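Local coordinates for protein small COPII coat GTPase SAR1 (Encephalitozoon cuniculi, PDB 6VS4) that belongs to the ADP-ribosylation factor family of small GTPases, with a P-loop NTPase fold, and holds guanosine-5'-diphosphate in its nucleotide pocket, at residues Gly109-Val114 with Lys210-Met215; Asp149-Thr154 with Tyr162-Trp167. All blocks are in the same frame, centred on the assembly; numbering follows the deposited sequence.

Contact 1: residues Gly109-Val114 with Lys210-Met215; sequences GIVFIV and KWLEAM
Leu212 of the long C-terminal helix drops both of its methyls onto the start of strand 109-115, over Gly109, Ile110 and Val111. This is the helix-on-sheet layer of the P-loop NTPase fold: an interior, parallel-neighboured strand with helix 204-223 running back across it. The axes of the two short segments come within 9.4 Å and point nearly opposite ways, at 156°.

Along 210-215, Trp211 stays clear of the strand and lies against Val185. One residue on, Leu212 carries the whole contact from the helix side. Its CG stands opposite the backbone N (chi1 180°), which aims the branch down at the sheet. There the two methyls part company. Leu212 CD1 settles against bare backbone, 3.9 Å from Ile110 O. The same Leu212 CD1 lies 4.2 Å from Gly109 CA; Gly109 brings no side chain, so the methyl can come down directly over the main chain. Leu212 CD2 meets Val111 CG2 at 4.0 Å, and the two side chains cross at about a right angle. Val111 also touches Ile42 and Phe44 on one neighbouring strand and Val142 and Leu144 on the other, so Leu212 joins an apolar patch spread over three strands. Ile110 directs its side chain away from the helix, to Val132 of helix 122-135. Gly109, Ile110 and Val111 make backbone hydrogen bonds to Leu43, Leu45, Pro140 and Val142; what meets the helix is van der Waals contact.

Past Leu212 the helix makes no further touch with 109-114. Glu213 gives its carbonyl O to Thr217 OG1, and Met215, which rests on Pro140 and Val185, folds back on the preceding turn: its CG sits 3.6 Å above the plane of the Trp211 ring, displaced toward the rim.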
loop_
_atom_site.group_PDB
_atom_site.type_symbol
_atom_site.label_atom_id
_atom_site.label_comp_id
_atom_site.label_asym_id
_atom_site.label_seq_id
_atom_site.Cartn_x
_atom_site.Cartn_y
_atom_site.Cartn_z
ATOM N N GLY A 109 12.086 10.571 34.309
ATOM C CA GLY A 109 12.406 9.200 33.968
ATOM C C GLY A 109 13.707 9.137 33.207
ATOM O O GLY A 109 14.168 10.132 32.640
ATOM N N ILE A 110 14.293 7.949 33.195
ATOM C CA ILE A 110 15.584 7.726 32.565
ATOM C C ILE A 110 15.476 6.557 31.598
ATOM O O ILE A 110 14.872 5.526 31.915
ATOM C CB ILE A 110 16.686 7.481 33.618
ATOM C CG1 ILE A 110 16.960 8.781 34.378
ATOM C CG2 ILE A 110 17.947 6.934 32.961
ATOM C CD1 ILE A 110 17.659 8.598 35.686
ATOM N N VAL A 111 16.044 6.735 30.411
ATOM C CA VAL A 111 16.275 5.657 29.463
ATOM C C VAL A 111 17.784 5.455 29.381
ATOM O O VAL A 111 18.512 6.314 28.870
ATOM C CB VAL A 111 15.660 5.973 28.093
ATOM C CG1 VAL A 111 15.917 4.853 27.105
ATOM C CG2 VAL A 111 14.180 6.204 28.253
ATOM N N PHE A 112 18.258 4.330 29.905
ATOM C CA PHE A 112 19.674 3.999 29.912
ATOM C C PHE A 112 19.929 2.926 28.859
ATOM O O PHE A 112 19.307 1.858 28.897
ATOM C CB PHE A 112 20.116 3.517 31.294
ATOM C CG PHE A 112 21.606 3.412 31.445
ATOM C CD1 PHE A 112 22.277 2.261 31.067
ATOM C CD2 PHE A 112 22.340 4.465 31.963
ATOM C CE1 PHE A 112 23.660 2.164 31.208
ATOM C CE2 PHE A 112 23.722 4.375 32.104
ATOM C CZ PHE A 112 24.380 3.223 31.727
ATOM N N ILE A 113 20.833 3.214 27.922
ATOM C CA ILE A 113 21.066 2.372 26.754
ATOM C C ILE A 113 22.465 1.772 26.822
ATOM O O ILE A 113 23.443 2.488 27.072
ATOM C CB ILE A 113 20.875 3.170 25.455
ATOM C CG1 ILE A 113 19.483 3.809 25.446
ATOM C CG2 ILE A 113 21.047 2.265 24.260
ATOM C CD1 ILE A 113 19.129 4.520 24.147
ATOM N N VAL A 114 22.563 0.465 26.564
ATOM C CA VAL A 114 23.826 -0.266 26.584
ATOM C C VAL A 114 24.022 -0.967 25.244
ATOM O O VAL A 114 23.098 -1.600 24.723
ATOM C CB VAL A 114 23.866 -1.294 27.735
ATOM C CG1 VAL A 114 25.164 -2.120 27.692
ATOM C CG2 VAL A 114 23.700 -0.612 29.074
ATOM N N LYS A 210 6.056 2.243 27.512
ATOM C CA LYS A 210 4.801 2.113 28.250
ATOM C C LYS A 210 5.061 1.767 29.713
ATOM O O LYS A 210 4.378 2.277 30.607
ATOM C CB LYS A 210 3.886 1.077 27.589
ATOM N N TRP A 211 6.062 0.924 29.981
ATOM C CA TRP A 211 6.416 0.634 31.370
ATOM C C TRP A 211 6.940 1.881 32.070
ATOM O O TRP A 211 6.535 2.186 33.198
ATOM C CB TRP A 211 7.454 -0.491 31.427
ATOM C CG TRP A 211 7.909 -0.831 32.820
ATOM C CD1 TRP A 211 7.357 -1.758 33.657
ATOM C CD2 TRP A 211 9.011 -0.254 33.534
ATOM N NE1 TRP A 211 8.047 -1.795 34.844
ATOM C CE2 TRP A 211 9.065 -0.879 34.797
ATOM C CE3 TRP A 211 9.958 0.731 33.229
ATOM C CZ2 TRP A 211 10.025 -0.553 35.756
ATOM C CZ3 TRP A 211 10.907 1.057 34.185
ATOM C CH2 TRP A 211 10.935 0.414 35.429
ATOM N N LEU A 212 7.808 2.640 31.400
ATOM C CA LEU A 212 8.345 3.853 32.007
ATOM C C LEU A 212 7.236 4.848 32.312
ATOM O O LEU A 212 7.199 5.431 33.405
ATOM C CB LEU A 212 9.389 4.479 31.082
ATOM C CG LEU A 212 10.077 5.764 31.533
ATOM C CD1 LEU A 212 11.028 5.495 32.695
ATOM C CD2 LEU A 212 10.824 6.385 30.361
ATOM N N GLU A 213 6.303 5.032 31.371
ATOM C CA GLU A 213 5.200 5.963 31.596
ATOM C C GLU A 213 4.331 5.522 32.764
ATOM O O GLU A 213 3.940 6.342 33.604
ATOM C CB GLU A 213 4.350 6.089 30.331
ATOM C CG GLU A 213 3.636 7.427 30.201
ATOM C CD GLU A 213 2.439 7.560 31.129
ATOM O OE1 GLU A 213 2.121 8.701 31.534
ATOM O OE2 GLU A 213 1.824 6.525 31.467
ATOM N N ALA A 214 4.024 4.226 32.843
ATOM C CA ALA A 214 3.212 3.738 33.952
ATOM C C ALA A 214 3.913 3.965 35.286
ATOM O O ALA A 214 3.268 4.291 36.290
ATOM C CB ALA A 214 2.893 2.257 33.752
ATOM N N MET A 215 5.240 3.814 35.310
ATOM C CA MET A 215 5.992 4.038 36.539
ATOM C C MET A 215 6.048 5.517 36.897
ATOM O O MET A 215 6.012 5.871 38.080
ATOM C CB MET A 215 7.397 3.453 36.405
ATOM C CG MET A 215 7.418 1.930 36.434
ATOM S SD MET A 215 6.532 1.283 37.868
ATOM C CE MET A 215 6.590 -0.477 37.533
#

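Contact 2: residues Asp149-Thr154 with Tyr162-Trp167. With GDP (guanosine-5'-diphosphate), chain D.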
loop_
_atom_site.group_PDB
_atom_site.type_symbol
_atom_site.label_atom_id
_atom_site.label_comp_id
_atom_site.label_asym_id
_atom_site.label_seq_id
_atom_site.Cartn_x
_atom_site.Cartn_y
_atom_site.Cartn_z
ATOM N N ASP A 149 21.113 -7.668 17.711
ATOM C CA ASP A 149 21.330 -8.278 16.400
ATOM C C ASP A 149 22.802 -8.612 16.165
ATOM O O ASP A 149 23.112 -9.546 15.417
ATOM C CB ASP A 149 20.813 -7.357 15.285
ATOM C CG ASP A 149 21.479 -5.986 15.296
ATOM O OD1 ASP A 149 21.400 -5.292 16.328
ATOM O OD2 ASP A 149 22.091 -5.604 14.277
ATOM N N LEU A 150 23.723 -7.861 16.780
ATOM C CA LEU A 150 25.144 -8.147 16.608
ATOM C C LEU A 150 25.561 -9.442 17.296
ATOM O O LEU A 150 26.627 -9.984 16.974
ATOM C CB LEU A 150 25.980 -6.969 17.107
ATOM C CG LEU A 150 25.730 -5.668 16.334
ATOM C CD1 LEU A 150 26.617 -4.531 16.824
ATOM C CD2 LEU A 150 25.942 -5.902 14.845
ATOM N N GLU A 151 24.755 -9.945 18.232
ATOM C CA GLU A 151 24.955 -11.268 18.815
ATOM C C GLU A 151 24.113 -12.332 18.131
ATOM O O GLU A 151 24.061 -13.469 18.610
ATOM C CB GLU A 151 24.652 -11.250 20.314
ATOM C CG GLU A 151 25.551 -10.309 21.084
ATOM C CD GLU A 151 27.020 -10.615 20.846
ATOM O OE1 GLU A 151 27.429 -11.792 20.981
ATOM O OE2 GLU A 151 27.766 -9.673 20.510
ATOM N N GLY A 152 23.443 -11.981 17.035
ATOM C CA GLY A 152 22.558 -12.888 16.332
ATOM C C GLY A 152 21.223 -13.131 17.000
ATOM O O GLY A 152 20.544 -14.108 16.669
ATOM N N HIS A 153 20.798 -12.241 17.891
ATOM C CA HIS A 153 19.564 -12.399 18.647
ATOM C C HIS A 153 18.467 -11.507 18.081
ATOM O O HIS A 153 18.735 -10.413 17.571
ATOM C CB HIS A 153 19.760 -12.040 20.125
ATOM C CG HIS A 153 20.178 -13.191 20.986
ATOM N ND1 HIS A 153 19.576 -14.429 20.923
ATOM C CD2 HIS A 153 21.121 -13.280 21.956
ATOM C CE1 HIS A 153 20.147 -15.238 21.799
ATOM N NE2 HIS A 153 21.083 -14.564 22.440
ATOM N N THR A 154 17.242 -12.009 18.147
ATOM C CA THR A 154 16.026 -11.208 18.123
ATOM C C THR A 154 15.577 -10.950 19.550
ATOM O O THR A 154 16.111 -11.537 20.496
ATOM C CB THR A 154 14.941 -11.952 17.355
ATOM O OG1 THR A 154 14.569 -13.124 18.094
ATOM C CG2 THR A 154 15.440 -12.371 15.969
ATOM N N TYR A 162 18.958 -17.149 29.005
ATOM C CA TYR A 162 19.097 -16.774 30.411
ATOM C C TYR A 162 20.558 -16.692 30.843
ATOM O O TYR A 162 20.890 -15.889 31.723
ATOM C CB TYR A 162 18.309 -17.734 31.308
ATOM C CG TYR A 162 18.769 -19.172 31.319
ATOM C CD1 TYR A 162 19.769 -19.592 32.190
ATOM C CD2 TYR A 162 18.179 -20.123 30.491
ATOM C CE1 TYR A 162 20.189 -20.910 32.222
ATOM C CE2 TYR A 162 18.596 -21.453 30.516
ATOM C CZ TYR A 162 19.601 -21.836 31.386
ATOM O OH TYR A 162 20.031 -23.145 31.431
ATOM N N GLN A 163 21.441 -17.498 30.244
ATOM C CA GLN A 163 22.865 -17.380 30.548
ATOM C C GLN A 163 23.396 -15.999 30.171
ATOM O O GLN A 163 24.045 -15.326 30.978
ATOM C CB GLN A 163 23.666 -18.461 29.815
ATOM C CG GLN A 163 23.387 -19.889 30.240
ATOM C CD GLN A 163 24.290 -20.899 29.537
ATOM O OE1 GLN A 163 25.490 -20.957 29.796
ATOM N NE2 GLN A 163 23.710 -21.702 28.648
ATOM N N TRP A 164 23.084 -15.543 28.958
ATOM C CA TRP A 164 23.615 -14.275 28.471
ATOM C C TRP A 164 23.004 -13.097 29.219
ATOM O O TRP A 164 23.687 -12.101 29.485
ATOM C CB TRP A 164 23.369 -14.183 26.967
ATOM C CG TRP A 164 23.836 -12.946 26.253
ATOM C CD1 TRP A 164 25.127 -12.544 26.050
ATOM C CD2 TRP A 164 23.009 -11.978 25.596
ATOM N NE1 TRP A 164 25.153 -11.373 25.323
ATOM C CE2 TRP A 164 23.865 -11.006 25.034
ATOM C CE3 TRP A 164 21.628 -11.829 25.444
ATOM C CZ2 TRP A 164 23.383 -9.914 24.328
ATOM C CZ3 TRP A 164 21.152 -10.743 24.738
ATOM C CH2 TRP A 164 22.026 -9.799 24.190
ATOM N N LYS A 165 21.722 -13.192 29.576
ATOM C CA LYS A 165 21.111 -12.135 30.375
ATOM C C LYS A 165 21.793 -12.015 31.736
ATOM O O LYS A 165 22.069 -10.905 32.204
ATOM C CB LYS A 165 19.614 -12.396 30.522
ATOM C CG LYS A 165 18.836 -12.174 29.227
ATOM C CD LYS A 165 17.481 -12.875 29.237
ATOM C CE LYS A 165 16.617 -12.446 30.397
ATOM N NZ LYS A 165 15.486 -13.394 30.569
ATOM N N SER A 166 22.115 -13.148 32.366
ATOM C CA SER A 166 22.828 -13.098 33.636
ATOM C C SER A 166 24.216 -12.494 33.470
ATOM O O SER A 166 24.641 -11.671 34.286
ATOM C CB SER A 166 22.936 -14.498 34.241
ATOM O OG SER A 166 21.729 -14.880 34.872
ATOM N N TRP A 167 24.926 -12.867 32.402
ATOM C CA TRP A 167 26.276 -12.351 32.183
ATOM C C TRP A 167 26.266 -10.848 31.923
ATOM O O TRP A 167 27.154 -10.127 32.394
ATOM C CB TRP A 167 26.934 -13.097 31.024
ATOM C CG TRP A 167 28.315 -12.636 30.687
ATOM C CD1 TRP A 167 29.468 -12.881 31.391
ATOM C CD2 TRP A 167 28.697 -11.836 29.562
ATOM N NE1 TRP A 167 30.541 -12.295 30.763
ATOM C CE2 TRP A 167 30.096 -11.650 29.638
ATOM C CE3 TRP A 167 27.992 -11.271 28.488
ATOM C CZ2 TRP A 167 30.801 -10.912 28.686
ATOM C CZ3 TRP A 167 28.693 -10.537 27.545
ATOM C CH2 TRP A 167 30.083 -10.361 27.652
HETATM P PB GDP D . 25.206 7.674 20.607
HETATM O O1B GDP D . 26.684 8.054 20.815
HETATM O O2B GDP D . 24.347 8.865 20.301
HETATM O O3B GDP D . 24.747 6.866 21.822
HETATM O O3A GDP D . 25.155 6.649 19.394
HETATM P PA GDP D . 24.394 6.624 18.002
HETATM O O1A GDP D . 25.086 7.636 17.103
HETATM O O2A GDP D . 22.937 6.789 18.177
HETATM O "O5'" GDP D . 24.734 5.187 17.397
HETATM C "C5'" GDP D . 26.061 4.755 17.032
HETATM C "C4'" GDP D . 25.967 3.713 15.945
HETATM O "O4'" GDP D . 25.275 2.549 16.452
HETATM C "C3'" GDP D . 25.227 4.150 14.675
HETATM O "O3'" GDP D . 25.960 3.819 13.502
HETATM C "C2'" GDP D . 23.907 3.376 14.751
HETATM O "O2'" GDP D . 23.417 3.066 13.453
HETATM C "C1'" GDP D . 24.359 2.110 15.470
HETATM N N9 GDP D . 23.276 1.369 16.135
HETATM C C8 GDP D . 22.338 1.848 17.014
HETATM N N7 GDP D . 21.494 0.927 17.419
HETATM C C5 GDP D . 21.898 -0.223 16.760
HETATM C C6 GDP D . 21.354 -1.554 16.751
HETATM O O6 GDP D . 20.401 -1.974 17.403
HETATM N N1 GDP D . 22.053 -2.397 15.913
HETATM C C2 GDP D . 23.158 -2.045 15.184
HETATM N N2 GDP D . 23.716 -2.998 14.435
HETATM N N3 GDP D . 23.680 -0.822 15.188
HETATM C C4 GDP D . 23.000 0.033 15.976
#
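Trp164 reaches from helix 162-172 to the loop after strand 141-146, where it meets His153 and Glu151. The firm half is the pair with His153. CG of Trp164 lies opposite its backbone N (chi1 180°), carrying the indole outward, and His153 CD2 comes over one face of it, 3.8 Å from Trp164 CZ3. The two planes are inclined at 41°, with centroids 5.1 Å apart, so this is an oblique aromatic contact. Bonds from His153 ND1 to Thr157 OG1 and from NE2 to Asp161 OD2 fix the imidazole's rotation, while Ala158 touches both aromatic side chains.

The Glu151 half is looser and lies at the solvent surface. Of Glu151 the aliphatic CG alone touches the ring, 3.9 Å from Trp164 CZ2; the chain bends at chi2, and OE2 is hydrogen-bonded to His117 ND1.

At the start of 149-154, in a 3-10 turn, Asp149 grips the guanine of GDP with both oxygens: N1 donates to OD1 at 3.0 Å and N2 to OD2 at 3.1 Å. Thr192 OG1 also bonds OD1, steadying the carboxylate. Asn146, Lys147, Ile148 and Asp149 spell the NKxD guanine-recognition motif of Ras-like GTPases.

Contact 1 is buried core and contact 2 is surface, their centres 21 Å apart with no touch between them. Strand 109-115 and helix 204-223 make the first; a loop and helix 162-172 make the second, which is nested in the chain between the two segments of the first. They share no element, but strand 141-146 connects them, lying beside strand 109-115 and leading into the loop of contact 2. Inside, leucine methyls meet backbone and valine; outside, an indole meets an imidazole and the aliphatic part of a glutamate, whose polar ends bond to other residues. Contact 2 alone includes ligand-binding residues; the side chain of Val111 is about 10 Å from GDP.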